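Local coordinates for protein catechol 1,2 dioxygenase (Acinetobacter radioresistens, PDB 2XSU) that probably catalyses, as a homodimer with iron(III), the intradiol cleavage of catechol by dioxygen to cis,cis-muconate, at residues A95-T100 against A299-E304; L137-T142 against G189-L194; T144-N149 against E292-A297; F242-D247 against A264-V269. The protein carries 1 engineered substitution. All blocks are in the same frame, centred on the assembly; numbering follows the deposited sequence.

Contact 1: residues A95-T100 against A299-E304; sequences AKAGIT and AAPSSE
Ile99 and Ala97 project like two short knobs at the bend formed by Ala300 and Pro301, and Gly98 between them lets the chain turn so that both face the same way. The larger knob is the CD1 methyl of Ile99, which lodges where the Ala300 methyl meets the proline ring: it lies 3.6 Å from Ala300 CB and only 3.4 Å from Pro301 CD, tighter than usual for two carbons. CG1 of Ile99 stands anti to the carbonyl carbon (chi1 -57°), and an extended second torsion carries CD1 on toward the loop. The ring answers with a bump of its own, because Pro301 CD sits over the pair of methyls, touching Ile99 CD1 and, at 3.7 Å, Ala97 CB. Ala299 stands farther off, its carbonyl O 4.5 Å from Ala97 CB. The knobs are presented by the end of helix 82-96, which finishes in a Schellman motif: Gly98 takes a positive phi (75°), and its N bonds back to Ala95 O at 3.0 Å. Asp94, from the last turn of that helix, touches both Ile99 and Pro301, while Arg236 packs on Ile99. The contact thus joins the end of the N-terminal helical part to the loop that follows strand 284-293. Its close contacts are all aliphatic, methyl against methyl and ring methylene, at the protein surface. What holds the two segments here is therefore close shape fit without directional bonds, whereas polar bonds to the proline loop come from outside them, from Arg236 NH2 to Pro301 O and between Ser303 OG and Lys237 O.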
loop_
_atom_site.group_PDB
_atom_site.type_symbol
_atom_site.label_atom_id
_atom_site.label_comp_id
_atom_site.label_asym_id
_atom_site.label_seq_id
_atom_site.Cartn_x
_atom_site.Cartn_y
_atom_site.Cartn_z
ATOM N N ALA A 95 24.283 -20.178 1.795
ATOM C CA ALA A 95 25.758 -20.252 1.778
ATOM C C ALA A 95 26.297 -20.389 3.198
ATOM O O ALA A 95 27.209 -21.212 3.455
ATOM C CB ALA A 95 26.382 -19.047 1.089
ATOM N N LYS A 96 25.763 -19.594 4.120
ATOM C CA LYS A 96 26.241 -19.625 5.519
ATOM C C LYS A 96 25.872 -20.947 6.208
ATOM O O LYS A 96 26.480 -21.325 7.219
ATOM C CB LYS A 96 25.729 -18.414 6.295
ATOM C CG LYS A 96 26.474 -17.136 5.912
ATOM C CD LYS A 96 25.781 -15.863 6.394
ATOM C CE LYS A 96 26.490 -14.618 5.871
ATOM N NZ LYS A 96 25.759 -13.372 6.292
ATOM N N ALA A 97 24.887 -21.652 5.657
ATOM C CA ALA A 97 24.539 -23.001 6.135
ATOM C C ALA A 97 25.362 -24.126 5.496
ATOM O O ALA A 97 25.221 -25.304 5.871
ATOM C CB ALA A 97 23.014 -23.247 5.932
ATOM N N GLY A 98 26.204 -23.789 4.529
ATOM C CA GLY A 98 26.963 -24.786 3.774
ATOM C C GLY A 98 26.140 -25.550 2.754
ATOM O O GLY A 98 26.619 -26.529 2.167
ATOM N N ILE A 99 24.909 -25.086 2.517
ATOM C CA ILE A 99 24.061 -25.674 1.489
ATOM C C ILE A 99 24.569 -25.190 0.162
ATOM O O ILE A 99 24.526 -23.983 -0.144
ATOM C CB ILE A 99 22.574 -25.283 1.631
ATOM C CG1 ILE A 99 22.051 -25.673 3.009
ATOM C CG2 ILE A 99 21.746 -25.917 0.496
ATOM C CD1 ILE A 99 20.713 -25.105 3.324
ATOM N N THR A 100 25.091 -26.134 -0.596
ATOM C CA THR A 100 25.563 -25.888 -1.932
ATOM C C THR A 100 24.888 -26.880 -2.885
ATOM O O THR A 100 24.273 -27.884 -2.468
ATOM C CB THR A 100 27.099 -26.068 -2.052
ATOM O OG1 THR A 100 27.432 -27.453 -1.873
ATOM C CG2 THR A 100 27.862 -25.209 -1.036
ATOM N N ALA A 299 19.894 -29.004 9.582
ATOM C CA ALA A 299 20.536 -27.686 9.581
ATOM C C ALA A 299 19.995 -26.686 8.528
ATOM O O ALA A 299 20.233 -25.470 8.634
ATOM C CB ALA A 299 22.053 -27.859 9.404
ATOM N N ALA A 300 19.297 -27.189 7.510
ATOM C CA ALA A 300 18.909 -26.354 6.365
ATOM C C ALA A 300 17.830 -25.311 6.714
ATOM O O ALA A 300 16.816 -25.667 7.325
ATOM C CB ALA A 300 18.440 -27.236 5.194
ATOM N N PRO A 301 18.052 -24.027 6.338
ATOM C CA PRO A 301 16.927 -23.084 6.379
ATOM C C PRO A 301 15.795 -23.569 5.472
ATOM O O PRO A 301 16.036 -24.303 4.499
ATOM C CB PRO A 301 17.517 -21.787 5.809
ATOM C CG PRO A 301 19.002 -21.931 5.943
ATOM C CD PRO A 301 19.294 -23.392 5.857
ATOM N N SER A 302 14.563 -23.175 5.786
ATOM C CA SER A 302 13.430 -23.540 4.923
ATOM C C SER A 302 13.603 -22.906 3.537
ATOM O O SER A 302 14.103 -21.770 3.427
ATOM C CB SER A 302 12.103 -23.109 5.554
ATOM O OG SER A 302 11.004 -23.615 4.800
ATOM N N SER A 303 13.233 -23.647 2.485
ATOM C CA SER A 303 13.216 -23.081 1.126
ATOM C C SER A 303 11.785 -22.867 0.626
ATOM O O SER A 303 11.568 -22.550 -0.563
ATOM C CB SER A 303 14.018 -23.947 0.154
ATOM O OG SER A 303 13.404 -25.218 -0.004
ATOM N N GLU A 304 10.829 -23.036 1.541
ATOM C CA GLU A 304 9.406 -22.841 1.265
ATOM C C GLU A 304 8.923 -21.480 1.769
ATOM O O GLU A 304 9.314 -21.032 2.844
ATOM C CB GLU A 304 8.599 -23.942 1.929
ATOM C CG GLU A 304 8.860 -25.322 1.329
ATOM C CD GLU A 304 8.183 -26.450 2.086
ATOM O OE1 GLU A 304 7.555 -26.203 3.144
ATOM O OE2 GLU A 304 8.294 -27.602 1.624
#

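Contact 2: residues L137-T142 against G189-L194; sequences LIIEGT and GKYVAL
Residues 137-142 and 190-194 run antiparallel at 171° with their axes 4.7 Å apart, Ile139 with Ala193 and Gly141 with Tyr191 forming the hydrogen-bonded pairs. They are neighbouring strands in the mixed beta-sheet of the intradiol dioxygenase catalytic domain, a beta-sandwich fold. Ala193 N reaches Ile139 O at 2.8 Å. On the face carrying Ile138, Glu140, Thr142, Lys190, Val192 and Leu194, aliphatic groups lie at one end and charges at the other. Ile138 CG1 meets Leu194 CD1 at 3.8 Å, and Glu140 runs alongside Val192. Lys190 is bent at chi2, chi3 and chi4, which folds its chain back over the neighbouring strand: CD passes 3.1 Å from Thr142 OG1, CE rests near Gly141 O, and NZ reaches Glu140 OE2 in a weak salt bridge of 3.4 Å. The other carboxylate oxygen, OE1, is held more firmly by His286 NE2 of strand 284-293, with Arg278 as a second partner, so the lysine is the weaker of the partners of this carboxylate. On the opposite face Tyr191 has CG between its backbone N and carbonyl carbon (chi1 76°), which lays the ring across the glycine of the adjacent strand. Gly141 N stands 3.5 Å above the ring plane, toward the rim, and Gly141 offers no side chain to obstruct it. At the far end of that ring, Tyr191 OH touches Ile139 CG2 at 3.7 Å and hydrogen-bonds to Phe289 O and Tyr228 OH.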
loop_
_atom_site.group_PDB
_atom_site.type_symbol
_atom_site.label_atom_id
_atom_site.label_comp_id
_atom_site.label_asym_id
_atom_site.label_seq_id
_atom_site.Cartn_x
_atom_site.Cartn_y
_atom_site.Cartn_z
ATOM N N LEU A 137 6.352 -26.011 -28.559
ATOM C CA LEU A 137 7.545 -26.224 -27.732
ATOM C C LEU A 137 7.378 -27.501 -26.927
ATOM O O LEU A 137 6.345 -27.685 -26.285
ATOM C CB LEU A 137 7.727 -25.049 -26.747
ATOM C CG LEU A 137 8.779 -25.229 -25.652
ATOM C CD1 LEU A 137 10.196 -25.355 -26.217
ATOM C CD2 LEU A 137 8.700 -24.028 -24.695
ATOM N N ILE A 138 8.391 -28.366 -26.970
ATOM C CA ILE A 138 8.507 -29.477 -26.023
ATOM C C ILE A 138 9.594 -29.135 -25.011
ATOM O O ILE A 138 10.738 -28.756 -25.392
ATOM C CB ILE A 138 8.871 -30.790 -26.737
ATOM C CG1 ILE A 138 7.661 -31.251 -27.561
ATOM C CG2 ILE A 138 9.344 -31.843 -25.703
ATOM C CD1 ILE A 138 7.896 -32.463 -28.484
ATOM N N ILE A 139 9.240 -29.244 -23.731
ATOM C CA ILE A 139 10.192 -29.098 -22.643
ATOM C C ILE A 139 10.347 -30.439 -21.996
ATOM O O ILE A 139 9.342 -31.106 -21.694
ATOM C CB ILE A 139 9.676 -28.148 -21.521
ATOM C CG1 ILE A 139 9.205 -26.830 -22.128
ATOM C CG2 ILE A 139 10.737 -27.944 -20.464
ATOM C CD1 ILE A 139 8.441 -25.947 -21.123
ATOM N N GLU A 140 11.581 -30.865 -21.766
ATOM C CA GLU A 140 11.785 -32.085 -20.987
ATOM C C GLU A 140 13.014 -32.060 -20.121
ATOM O O GLU A 140 13.934 -31.256 -20.347
ATOM C CB GLU A 140 11.711 -33.353 -21.824
ATOM C CG GLU A 140 12.821 -33.595 -22.773
ATOM C CD GLU A 140 12.458 -34.711 -23.786
ATOM O OE1 GLU A 140 12.983 -34.697 -24.893
ATOM O OE2 GLU A 140 11.636 -35.597 -23.483
ATOM N N GLY A 141 12.978 -32.877 -19.078
ATOM C CA GLY A 141 14.073 -32.917 -18.134
ATOM C C GLY A 141 13.974 -34.094 -17.200
ATOM O O GLY A 141 12.943 -34.762 -17.135
ATOM N N THR A 142 15.072 -34.315 -16.482
ATOM C CA THR A 142 15.149 -35.306 -15.429
ATOM C C THR A 142 15.337 -34.571 -14.111
ATOM O O THR A 142 16.108 -33.596 -14.043
ATOM C CB THR A 142 16.343 -36.245 -15.699
ATOM O OG1 THR A 142 16.210 -36.829 -17.009
ATOM C CG2 THR A 142 16.425 -37.373 -14.635
ATOM N N GLY A 189 12.562 -40.600 -13.528
ATOM C CA GLY A 189 12.779 -39.229 -13.027
ATOM C C GLY A 189 12.445 -38.183 -14.066
ATOM O O GLY A 189 12.820 -37.019 -13.910
ATOM N N LYS A 190 11.741 -38.581 -15.122
ATOM C CA LYS A 190 11.490 -37.696 -16.265
ATOM C C LYS A 190 10.150 -36.989 -16.227
ATOM O O LYS A 190 9.145 -37.536 -15.756
ATOM C CB LYS A 190 11.582 -38.482 -17.580
ATOM C CG LYS A 190 12.993 -38.903 -18.025
ATOM C CD LYS A 190 13.797 -37.742 -18.705
ATOM C CE LYS A 190 13.007 -36.909 -19.752
ATOM N NZ LYS A 190 12.624 -37.680 -20.986
ATOM N N TYR A 191 10.138 -35.730 -16.700
ATOM C CA TYR A 191 8.923 -35.034 -17.076
ATOM C C TYR A 191 9.012 -34.559 -18.538
ATOM O O TYR A 191 10.091 -34.251 -19.045
ATOM C CB TYR A 191 8.616 -33.852 -16.118
ATOM C CG TYR A 191 9.507 -32.640 -16.385
ATOM C CD1 TYR A 191 9.035 -31.589 -17.182
ATOM C CD2 TYR A 191 10.796 -32.574 -15.874
ATOM C CE1 TYR A 191 9.875 -30.465 -17.487
ATOM C CE2 TYR A 191 11.639 -31.457 -16.140
ATOM C CZ TYR A 191 11.154 -30.422 -16.939
ATOM O OH TYR A 191 11.965 -29.344 -17.221
ATOM N N VAL A 192 7.864 -34.483 -19.198
ATOM C CA VAL A 192 7.763 -33.924 -20.539
ATOM C C VAL A 192 6.524 -33.048 -20.588
ATOM O O VAL A 192 5.416 -33.475 -20.225
ATOM C CB VAL A 192 7.614 -35.043 -21.628
ATOM C CG1 VAL A 192 7.470 -34.442 -23.030
ATOM C CG2 VAL A 192 8.763 -36.023 -21.563
ATOM N N ALA A 193 6.724 -31.805 -21.024
ATOM C CA ALA A 193 5.637 -30.914 -21.299
ATOM C C ALA A 193 5.570 -30.571 -22.787
ATOM O O ALA A 193 6.537 -30.093 -23.377
ATOM C CB ALA A 193 5.770 -29.622 -20.466
ATOM N N LEU A 194 4.404 -30.791 -23.373
ATOM C CA LEU A 194 4.100 -30.327 -24.735
ATOM C C LEU A 194 3.295 -29.033 -24.632
ATOM O O LEU A 194 2.208 -28.975 -24.044
ATOM C CB LEU A 194 3.337 -31.423 -25.527
ATOM C CG LEU A 194 2.796 -31.014 -26.915
ATOM C CD1 LEU A 194 3.903 -30.581 -27.882
ATOM C CD2 LEU A 194 1.947 -32.171 -27.513
#

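Contact 3: residues T144-N149 against E292-A297; sequences TDTEGN and ELVKEA
Thr144 and Glu292 form a parallel bridge between strands 136-145 and 284-293, and Leu293 N donates to Thr144 O at 2.9 Å in a nearly straight bond (171°). From the same bridge the side chain of Glu292 reaches out over the turn. Its CB lies beside Thr144 OG1, 4.2 Å away, with CG anti to the backbone N (chi1 175°) and the chain extended beyond it, which directs the glutamate along the turn that follows Thr144. CG is 3.6 Å from both Asp145 O and Thr146 CA; CD then settles against Thr146 CA at 3.5 Å. At the tip the two oxygens part, OE1 remaining loosely near Thr146 O. Glu292 OE2 touches the methyl carbon Thr146 CG2 at 3.4 Å, and it also accepts a hydrogen bond from Gly102 N. The threonine and glutamate side chains meet at about a right angle, so the methyl abuts the carboxylate. The turn itself is type I, from Asp145 to Gly148, and Asp145 OD1 steadies it by accepting Asn149 N at 2.9 Å from above the carboxylate plane. Where the strands diverge, a water spans the gap, accepting from Thr146 N at 3.0 Å and donating to Leu293 O; Lys295 N is a weak third partner. Thr103 hydrogen-bonds to Glu292, with its OG1 meeting Glu292 N. Strands 136-145 and 284-293 lie side by side in the sheet, with 190-196 on the far side of the first and 263-269 on the far side of the second.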
loop_
_atom_site.group_PDB
_atom_site.type_symbol
_atom_site.label_atom_id
_atom_site.label_comp_id
_atom_site.label_asym_id
_atom_site.label_seq_id
_atom_site.Cartn_x
_atom_site.Cartn_y
_atom_site.Cartn_z
ATOM N N THR A 144 16.808 -34.944 -10.396
ATOM C CA THR A 144 17.784 -35.778 -9.680
ATOM C C THR A 144 18.190 -35.145 -8.356
ATOM O O THR A 144 17.897 -33.963 -8.088
ATOM C CB THR A 144 19.071 -35.994 -10.514
ATOM O OG1 THR A 144 19.737 -34.744 -10.755
ATOM C CG2 THR A 144 18.782 -36.691 -11.832
ATOM N N ASP A 145 18.888 -35.928 -7.531
ATOM C CA ASP A 145 19.587 -35.356 -6.382
ATOM C C ASP A 145 20.940 -34.790 -6.853
ATOM O O ASP A 145 21.267 -34.863 -8.043
ATOM C CB ASP A 145 19.727 -36.397 -5.255
ATOM C CG ASP A 145 20.627 -37.568 -5.622
ATOM O OD1 ASP A 145 21.376 -37.508 -6.621
ATOM O OD2 ASP A 145 20.581 -38.564 -4.865
ATOM N N THR A 146 21.738 -34.242 -5.936
ATOM C CA THR A 146 23.026 -33.635 -6.332
ATOM C C THR A 146 24.083 -34.614 -6.869
ATOM O O THR A 146 25.070 -34.177 -7.480
ATOM C CB THR A 146 23.652 -32.796 -5.204
ATOM O OG1 THR A 146 23.733 -33.594 -4.020
ATOM C CG2 THR A 146 22.805 -31.539 -4.938
ATOM N N GLU A 147 23.886 -35.917 -6.648
ATOM C CA GLU A 147 24.793 -36.932 -7.202
ATOM C C GLU A 147 24.257 -37.646 -8.455
ATOM O O GLU A 147 24.830 -38.644 -8.915
ATOM C CB GLU A 147 25.278 -37.923 -6.121
ATOM C CG GLU A 147 24.245 -38.305 -5.052
ATOM C CD GLU A 147 24.860 -38.968 -3.811
ATOM O OE1 GLU A 147 26.110 -39.000 -3.679
ATOM O OE2 GLU A 147 24.079 -39.459 -2.958
ATOM N N GLY A 148 23.170 -37.123 -9.022
ATOM C CA GLY A 148 22.654 -37.616 -10.301
ATOM C C GLY A 148 21.668 -38.766 -10.213
ATOM O O GLY A 148 21.271 -39.322 -11.240
ATOM N N ASN A 149 21.288 -39.137 -8.997
ATOM C CA ASN A 149 20.302 -40.201 -8.807
ATOM C C ASN A 149 18.915 -39.666 -9.124
ATOM O O ASN A 149 18.536 -38.592 -8.642
ATOM C CB ASN A 149 20.307 -40.713 -7.373
ATOM C CG ASN A 149 21.658 -41.275 -6.948
ATOM O OD1 ASN A 149 22.220 -40.856 -5.937
ATOM N ND2 ASN A 149 22.190 -42.211 -7.727
ATOM N N GLU A 292 18.096 -30.285 -10.391
ATOM C CA GLU A 292 18.785 -30.953 -9.286
ATOM C C GLU A 292 18.287 -30.390 -7.959
ATOM O O GLU A 292 18.363 -29.172 -7.703
ATOM C CB GLU A 292 20.294 -30.744 -9.444
ATOM C CG GLU A 292 21.171 -31.252 -8.329
ATOM C CD GLU A 292 22.650 -30.968 -8.612
ATOM O OE1 GLU A 292 23.222 -31.618 -9.516
ATOM O OE2 GLU A 292 23.224 -30.068 -7.954
ATOM N N LEU A 293 17.772 -31.278 -7.117
ATOM C CA LEU A 293 17.261 -30.917 -5.798
ATOM C C LEU A 293 18.259 -31.271 -4.693
ATOM O O LEU A 293 18.997 -32.271 -4.796
ATOM C CB LEU A 293 15.921 -31.623 -5.521
ATOM C CG LEU A 293 14.760 -31.318 -6.462
ATOM C CD1 LEU A 293 13.539 -32.167 -6.067
ATOM C CD2 LEU A 293 14.424 -29.834 -6.406
ATOM N N VAL A 294 18.269 -30.446 -3.655
ATOM C CA VAL A 294 19.152 -30.632 -2.493
ATOM C C VAL A 294 18.373 -31.392 -1.412
ATOM O O VAL A 294 17.201 -31.116 -1.173
ATOM C CB VAL A 294 19.656 -29.260 -1.969
ATOM C CG1 VAL A 294 20.522 -29.413 -0.707
ATOM C CG2 VAL A 294 20.440 -28.510 -3.068
ATOM N N LYS A 295 19.021 -32.361 -0.756
ATOM C CA LYS A 295 18.338 -33.090 0.320
ATOM C C LYS A 295 18.042 -32.186 1.519
ATOM O O LYS A 295 18.844 -31.296 1.877
ATOM C CB LYS A 295 19.121 -34.353 0.758
ATOM C CG LYS A 295 20.531 -34.100 1.285
ATOM C CD LYS A 295 20.966 -35.165 2.325
ATOM C CE LYS A 295 22.408 -34.936 2.859
ATOM N NZ LYS A 295 22.787 -33.502 3.118
ATOM N N GLU A 296 16.877 -32.389 2.122
ATOM C CA GLU A 296 16.492 -31.644 3.316
ATOM C C GLU A 296 17.363 -32.123 4.465
ATOM O O GLU A 296 17.396 -33.315 4.760
ATOM C CB GLU A 296 15.035 -31.897 3.683
ATOM C CG GLU A 296 14.017 -31.082 2.905
ATOM C CD GLU A 296 12.568 -31.472 3.229
ATOM O OE1 GLU A 296 12.344 -32.607 3.728
ATOM O OE2 GLU A 296 11.656 -30.644 2.975
ATOM N N ALA A 297 18.082 -31.201 5.086
ATOM C CA ALA A 297 18.891 -31.520 6.269
ATOM C C ALA A 297 18.291 -30.788 7.458
ATOM O O ALA A 297 17.623 -29.758 7.286
ATOM C CB ALA A 297 20.348 -31.092 6.063
HETATM O O HOH W 1 20.508 -33.960 -3.232
#

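Contact 4: residues F242-D247 against A264-V269; sequences FNIEGD and ATATDV
Ala264 O is gripped by two groups of residues 242-247: Glu245 N at 2.8 Å with an N-H...O angle of 170°, and the CA-H of Ile244, a CH...O contact of 3.3 Å between CA and the same oxygen. Ala264 N in turn donates to Asn243 O, also at 2.8 Å. With both its polar backbone atoms engaged, Ala264 straddles Ile244, the pattern of a parallel beta bridge. Its methyl points to the side of the sheet shared with Phe242 and Ile244, where CB approaches Phe242 CD1 at 4.0 Å. Ile244 CG1 lies at the edge of the phenylalanine ring, in plane. Farther on, the CG2 branch of Ile244 meets Ala266 CB loosely at 4.2 Å, and Glu245 CB passes Thr265 OG1 at 3.9 Å. Past the bridge, residues 244 to 247 form a type II turn, with Gly246 supplying the positive phi of its third position. Asn243 points away from the other segment; its side chain is about 4 Å from that of the iron ligand His225 and about 9 Å from the iron(III) ion. Strand 238-244 runs between antiparallel 221-231, which carries His225 and His227, and parallel 263-269; the latter continues against 284-293, whose Ile287 packs on Phe242, Ile244 and Ala264 alike.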
loop_
_atom_site.group_PDB
_atom_site.type_symbol
_atom_site.label_atom_id
_atom_site.label_comp_id
_atom_site.label_asym_id
_atom_site.label_seq_id
_atom_site.Cartn_x
_atom_site.Cartn_y
_atom_site.Cartn_z
ATOM N N PHE A 242 13.250 -21.067 -16.253
ATOM C CA PHE A 242 14.280 -20.866 -17.270
ATOM C C PHE A 242 13.905 -19.697 -18.153
ATOM O O PHE A 242 12.706 -19.381 -18.320
ATOM C CB PHE A 242 14.625 -22.134 -18.109
ATOM C CG PHE A 242 13.521 -22.646 -18.995
ATOM C CD1 PHE A 242 13.197 -22.012 -20.199
ATOM C CD2 PHE A 242 12.816 -23.814 -18.664
ATOM C CE1 PHE A 242 12.157 -22.477 -21.030
ATOM C CE2 PHE A 242 11.788 -24.306 -19.497
ATOM C CZ PHE A 242 11.445 -23.639 -20.674
ATOM N N ASN A 243 14.940 -19.016 -18.660
ATOM C CA ASN A 243 14.795 -18.009 -19.701
ATOM C C ASN A 243 15.325 -18.610 -20.978
ATOM O O ASN A 243 15.937 -19.695 -20.957
ATOM C CB ASN A 243 15.635 -16.787 -19.377
ATOM C CG ASN A 243 15.064 -15.987 -18.270
ATOM O OD1 ASN A 243 14.039 -15.311 -18.441
ATOM N ND2 ASN A 243 15.687 -16.072 -17.103
ATOM N N ILE A 244 15.001 -17.956 -22.093
ATOM C CA ILE A 244 15.349 -18.506 -23.407
ATOM C C ILE A 244 16.362 -17.606 -24.069
ATOM O O ILE A 244 16.142 -16.384 -24.203
ATOM C CB ILE A 244 14.078 -18.668 -24.271
ATOM C CG1 ILE A 244 13.108 -19.642 -23.583
ATOM C CG2 ILE A 244 14.449 -19.168 -25.690
ATOM C CD1 ILE A 244 11.783 -19.800 -24.254
ATOM N N GLU A 245 17.489 -18.205 -24.468
ATOM C CA GLU A 245 18.575 -17.492 -25.131
ATOM C C GLU A 245 18.028 -16.844 -26.400
ATOM O O GLU A 245 17.183 -17.426 -27.090
ATOM C CB GLU A 245 19.702 -18.482 -25.476
ATOM C CG GLU A 245 20.988 -17.838 -25.931
ATOM C CD GLU A 245 21.595 -16.891 -24.902
ATOM O OE1 GLU A 245 22.054 -17.353 -23.844
ATOM O OE2 GLU A 245 21.639 -15.673 -25.191
ATOM N N GLY A 246 18.469 -15.610 -26.667
ATOM C CA GLY A 246 17.971 -14.900 -27.862
ATOM C C GLY A 246 17.002 -13.758 -27.612
ATOM O O GLY A 246 16.687 -12.998 -28.539
ATOM N N ASP A 247 16.491 -13.679 -26.387
ATOM C CA ASP A 247 15.493 -12.664 -26.077
ATOM C C ASP A 247 16.170 -11.297 -25.896
ATOM O O ASP A 247 17.203 -11.183 -25.238
ATOM C CB ASP A 247 14.738 -13.052 -24.793
ATOM C CG ASP A 247 13.433 -12.298 -24.633
ATOM O OD1 ASP A 247 13.469 -11.072 -24.421
ATOM O OD2 ASP A 247 12.359 -12.938 -24.703
ATOM N N ALA A 264 18.226 -21.296 -21.024
ATOM C CA ALA A 264 18.099 -22.439 -21.904
ATOM C C ALA A 264 18.089 -22.012 -23.370
ATOM O O ALA A 264 17.610 -20.933 -23.726
ATOM C CB ALA A 264 16.802 -23.206 -21.575
ATOM N N THR A 265 18.634 -22.876 -24.221
ATOM C CA THR A 265 18.612 -22.671 -25.668
ATOM C C THR A 265 17.494 -23.509 -26.287
ATOM O O THR A 265 17.402 -24.729 -26.039
ATOM C CB THR A 265 19.983 -23.057 -26.266
ATOM O OG1 THR A 265 20.990 -22.190 -25.719
ATOM C CG2 THR A 265 19.979 -22.899 -27.775
ATOM N N ALA A 266 16.641 -22.862 -27.062
ATOM C CA ALA A 266 15.543 -23.559 -27.767
ATOM C C ALA A 266 16.130 -24.107 -29.055
ATOM O O ALA A 266 16.550 -23.331 -29.929
ATOM C CB ALA A 266 14.425 -22.593 -28.060
ATOM N N THR A 267 16.178 -25.425 -29.177
ATOM C CA THR A 267 16.661 -26.038 -30.397
ATOM C C THR A 267 15.512 -26.236 -31.390
ATOM O O THR A 267 14.338 -26.323 -31.001
ATOM C CB THR A 267 17.388 -27.333 -30.095
ATOM O OG1 THR A 267 16.447 -28.316 -29.672
ATOM C CG2 THR A 267 18.417 -27.123 -28.988
ATOM N N ASP A 268 15.838 -26.267 -32.691
ATOM C CA ASP A 268 14.817 -26.416 -33.728
ATOM C C ASP A 268 14.835 -27.856 -34.208
ATOM O O ASP A 268 15.907 -28.394 -34.499
ATOM C CB ASP A 268 15.106 -25.488 -34.913
ATOM C CG ASP A 268 14.556 -24.082 -34.712
ATOM O OD1 ASP A 268 13.328 -23.886 -34.892
ATOM O OD2 ASP A 268 15.365 -23.161 -34.441
ATOM N N VAL A 269 13.668 -28.481 -34.252
ATOM C CA VAL A 269 13.548 -29.858 -34.748
ATOM C C VAL A 269 12.741 -29.814 -36.030
ATOM O O VAL A 269 11.563 -29.534 -36.014
ATOM C CB VAL A 269 12.924 -30.816 -33.696
ATOM C CG1 VAL A 269 12.913 -32.268 -34.235
ATOM C CG2 VAL A 269 13.697 -30.766 -32.376
#

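How the contacts relate
From the N terminus, the chain leaves helix 82-96 and opens contact 1, the outermost closure, which ends only at residues 299-304 and encloses the other three. Strand 136-145 opens contact 2 with residues 137-142 and contact 3 with its last residues and the turn after it. Contact 2 closes first, at 189-194, so these two cross along the chain. Contact 4 then opens and closes a short loop within the span of contact 3, which is completed at 292-297. Contacts 2, 3 and 4 join strands of one mixed sheet, and Ile139 CD1 touches Phe242 CZ between contacts 2 and 4. Contact 1 instead ties the helical part to the C-terminal loop, meeting contact 3 through Ile99 and Val294.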